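Local coordinates for flavoprotein (Thermotoga maritima, PDB 5V8S) that probably transfers electrons as an FMN-binding flavo-diiron oxidoreductase, with a di-iron centre held in a metallo-beta-lactamase-like domain, at residues Val29-Asp34 and Gly49-Ala54. The protein carries 1 engineered substitution. Residues are numbered along the deposited sequence; the frame is centred on the assembly and turned at random.
Sequences VLRIDD and GISYNA
Tyr52 OH donates to the anti lone pair of Asp34 OD2 over 2.7 Å, the one side-chain hydrogen bond joining antiparallel strands 26-34 and 50-59 of the metallo-beta-lactamase-like domain here. With CG anti to the backbone N (chi1 -170°), Asp34 lays its carboxylate across the end of the phenol, OD2 at the ring's edge and the two planes 60° apart. The other oxygen, OD1, accepts from Tyr73 OH and from the backbone N of Arg36 and Ile37, which leaves the carboxylate little room to turn. Five backbone bonds zip the strands: Leu30 and Ala54 exchange two nearly straight ones, Ile32 and Tyr52 another two, and Asp34 N closes the row on Ile50 O at 2.9 Å.

On the face bearing Arg31, Asp33, Ser51 and Asn53, Arg31 forms a salt bridge with Asp33 through NE and NH2, NE meeting OD1 at 2.7 Å in the guanidinium plane and NH2 reaching OD2. The arginine's extended chain runs alongside Asn53, whose OD1 sits 3.2 Å from Arg31 CG and accepts from Ser51 OG. Asn53 ND2 is bound by the carbonyls of Pro238 and Gly241, while Ser51 O receives ND1 of the di-iron ligand His240, consistent with Ser51 acting as a second-shell partner that helps orient this histidine.

The opposite face is more apolar. Leu30 and Ala54 pack against Phe77 of helix 74-82, and Ile32 touches Ile16 and Trp69. Within the pair, Ile32 CG2 meets the edge of the Tyr52 ring, 3.7 Å from Tyr52 CD2.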
ATOM      1  N   VAL A  29      -1.122 -20.980  31.258  1.00 20.85           N
ATOM      2  CA  VAL A  29      -1.250 -20.286  29.978  1.00 20.73           C
ATOM      3  C   VAL A  29      -1.689 -21.288  28.926  1.00 22.23           C
ATOM      4  O   VAL A  29      -1.240 -22.444  28.914  1.00 23.22           O
ATOM      5  CB  VAL A  29       0.054 -19.572  29.549  1.00 21.75           C
ATOM      6  CG1 VAL A  29       1.194 -20.581  29.377  1.00 23.41           C
ATOM      7  CG2 VAL A  29      -0.167 -18.734  28.281  1.00 21.83           C
ATOM      8  N   LEU A  30      -2.561 -20.826  28.033  1.00 21.05           N
ATOM      9  CA  LEU A  30      -2.933 -21.525  26.806  1.00 21.52           C
ATOM     10  C   LEU A  30      -2.545 -20.589  25.672  1.00 20.39           C
ATOM     11  O   LEU A  30      -3.190 -19.552  25.477  1.00 20.97           O
ATOM     12  CB  LEU A  30      -4.435 -21.793  26.768  1.00 23.39           C
ATOM     13  CG  LEU A  30      -4.939 -22.718  27.873  1.00 27.25           C
ATOM     14  CD1 LEU A  30      -6.375 -22.435  28.163  1.00 30.26           C
ATOM     15  CD2 LEU A  30      -4.769 -24.161  27.464  1.00 30.22           C
ATOM     16  N   ARG A  31      -1.495 -20.944  24.936  1.00 19.19           N
ATOM     17  CA  ARG A  31      -0.929 -20.084  23.901  1.00 18.47           C
ATOM     18  C   ARG A  31      -0.972 -20.820  22.571  1.00 20.37           C
ATOM     19  O   ARG A  31      -0.533 -21.973  22.482  1.00 22.06           O
ATOM     20  CB  ARG A  31       0.528 -19.699  24.241  1.00 19.83           C
ATOM     21  CG  ARG A  31       1.314 -19.076  23.086  1.00 20.40           C
ATOM     22  CD  ARG A  31       2.712 -18.608  23.477  1.00 21.14           C
ATOM     23  NE  ARG A  31       3.605 -18.688  22.319  1.00 21.66           N
ATOM     24  CZ  ARG A  31       4.919 -18.497  22.366  1.00 22.50           C
ATOM     25  NH1 ARG A  31       5.506 -18.162  23.508  1.00 23.13           N
ATOM     26  NH2 ARG A  31       5.652 -18.648  21.267  1.00 23.38           N
ATOM     27  N   ILE A  32      -1.501 -20.162  21.544  1.00 19.77           N
ATOM     28  CA  ILE A  32      -1.446 -20.690  20.183  1.00 20.33           C
ATOM     29  C   ILE A  32      -0.593 -19.756  19.330  1.00 19.57           C
ATOM     30  O   ILE A  32      -0.685 -18.528  19.451  1.00 20.18           O
ATOM     31  CB  ILE A  32      -2.844 -20.943  19.584  1.00 20.41           C
ATOM     32  CG1 ILE A  32      -2.705 -21.714  18.273  1.00 22.94           C
ATOM     33  CG2 ILE A  32      -3.624 -19.642  19.392  1.00 20.94           C
ATOM     34  CD1 ILE A  32      -4.002 -22.253  17.729  1.00 25.72           C
ATOM     35  N   ASP A  33       0.283 -20.338  18.529  1.00 20.06           N
ATOM     36  CA  ASP A  33       1.211 -19.588  17.681  1.00 21.04           C
ATOM     37  C   ASP A  33       0.618 -19.493  16.274  1.00 22.15           C
ATOM     38  O   ASP A  33       0.611 -20.480  15.531  1.00 23.31           O
ATOM     39  CB  ASP A  33       2.577 -20.273  17.691  1.00 21.81           C
ATOM     40  CG  ASP A  33       3.298 -20.100  19.010  1.00 24.38           C
ATOM     41  OD1 ASP A  33       2.740 -19.417  19.885  1.00 25.37           O
ATOM     42  OD2 ASP A  33       4.415 -20.629  19.163  1.00 26.34           O
ATOM     43  N   ASP A  34       0.133 -18.303  15.906  1.00 21.08           N
ATOM     44  CA  ASP A  34      -0.540 -18.107  14.617  1.00 20.76           C
ATOM     45  C   ASP A  34       0.527 -17.879  13.554  1.00 23.43           C
ATOM     46  O   ASP A  34       1.026 -16.764  13.378  1.00 23.25           O
ATOM     47  CB  ASP A  34      -1.519 -16.939  14.686  1.00 21.44           C
ATOM     48  CG  ASP A  34      -2.412 -16.855  13.468  1.00 20.90           C
ATOM     49  OD1 ASP A  34      -2.151 -17.604  12.512  1.00 21.92           O
ATOM     50  OD2 ASP A  34      -3.352 -16.044  13.473  1.00 20.26           O
ATOM     51  N   GLY A  49       4.670 -13.688  12.571  1.00 20.17           N
ATOM     52  CA  GLY A  49       3.529 -14.224  13.286  1.00 19.97           C
ATOM     53  C   GLY A  49       3.239 -13.508  14.593  1.00 18.93           C
ATOM     54  O   GLY A  49       3.898 -12.546  15.006  1.00 18.84           O
ATOM     55  N   ILE A  50       2.218 -14.027  15.269  1.00 17.62           N
ATOM     56  CA  ILE A  50       1.760 -13.506  16.547  1.00 17.33           C
ATOM     57  C   ILE A  50       1.109 -14.653  17.297  1.00 17.93           C
ATOM     58  O   ILE A  50       0.508 -15.546  16.693  1.00 19.42           O
ATOM     59  CB  ILE A  50       0.786 -12.322  16.347  1.00 17.11           C
ATOM     60  CG1 ILE A  50       0.533 -11.595  17.674  1.00 17.35           C
ATOM     61  CG2 ILE A  50      -0.517 -12.795  15.677  1.00 17.44           C
ATOM     62  CD1 ILE A  50      -0.420 -10.394  17.562  1.00 16.91           C
ATOM     63  N   SER A  51       1.250 -14.642  18.624  1.00 17.33           N
ATOM     64  CA  SER A  51       0.567 -15.630  19.445  1.00 18.00           C
ATOM     65  C   SER A  51      -0.698 -15.026  20.041  1.00 17.79           C
ATOM     66  O   SER A  51      -0.828 -13.810  20.177  1.00 17.85           O
ATOM     67  CB  SER A  51       1.472 -16.171  20.558  1.00 19.01           C
ATOM     68  OG  SER A  51       1.600 -15.263  21.648  1.00 19.50           O
ATOM     69  N   TYR A  52      -1.631 -15.904  20.407  1.00 17.67           N
ATOM     70  CA  TYR A  52      -2.799 -15.540  21.218  1.00 17.40           C
ATOM     71  C   TYR A  52      -2.676 -16.301  22.529  1.00 18.72           C
ATOM     72  O   TYR A  52      -2.553 -17.536  22.527  1.00 19.29           O
ATOM     73  CB  TYR A  52      -4.147 -15.834  20.525  1.00 18.38           C
ATOM     74  CG  TYR A  52      -4.149 -15.349  19.102  1.00 17.50           C
ATOM     75  CD1 TYR A  52      -3.959 -14.007  18.815  1.00 17.61           C
ATOM     76  CD2 TYR A  52      -4.255 -16.236  18.064  1.00 17.96           C
ATOM     77  CE1 TYR A  52      -3.880 -13.542  17.503  1.00 17.95           C
ATOM     78  CE2 TYR A  52      -4.192 -15.788  16.727  1.00 18.64           C
ATOM     79  CZ  TYR A  52      -3.995 -14.432  16.463  1.00 18.63           C
ATOM     80  OH  TYR A  52      -3.892 -13.946  15.156  1.00 18.52           O
ATOM     81  N   ASN A  53      -2.708 -15.567  23.640  1.00 17.40           N
ATOM     82  CA  ASN A  53      -2.456 -16.138  24.959  1.00 17.47           C
ATOM     83  C   ASN A  53      -3.693 -15.957  25.825  1.00 17.87           C
ATOM     84  O   ASN A  53      -4.145 -14.828  26.018  1.00 19.72           O
ATOM     85  CB  ASN A  53      -1.311 -15.423  25.689  1.00 18.65           C
ATOM     86  CG  ASN A  53      -0.012 -15.361  24.882  1.00 19.91           C
ATOM     87  OD1 ASN A  53       0.231 -16.160  23.968  1.00 20.23           O
ATOM     88  ND2 ASN A  53       0.840 -14.402  25.239  1.00 19.28           N
ATOM     89  N   ALA A  54      -4.227 -17.056  26.345  1.00 19.08           N
ATOM     90  CA  ALA A  54      -5.297 -17.026  27.331  1.00 19.47           C
ATOM     91  C   ALA A  54      -4.794 -17.697  28.598  1.00 19.18           C
ATOM     92  O   ALA A  54      -3.782 -18.392  28.575  1.00 20.65           O
ATOM     93  CB  ALA A  54      -6.525 -17.766  26.795  1.00 19.88           C
TER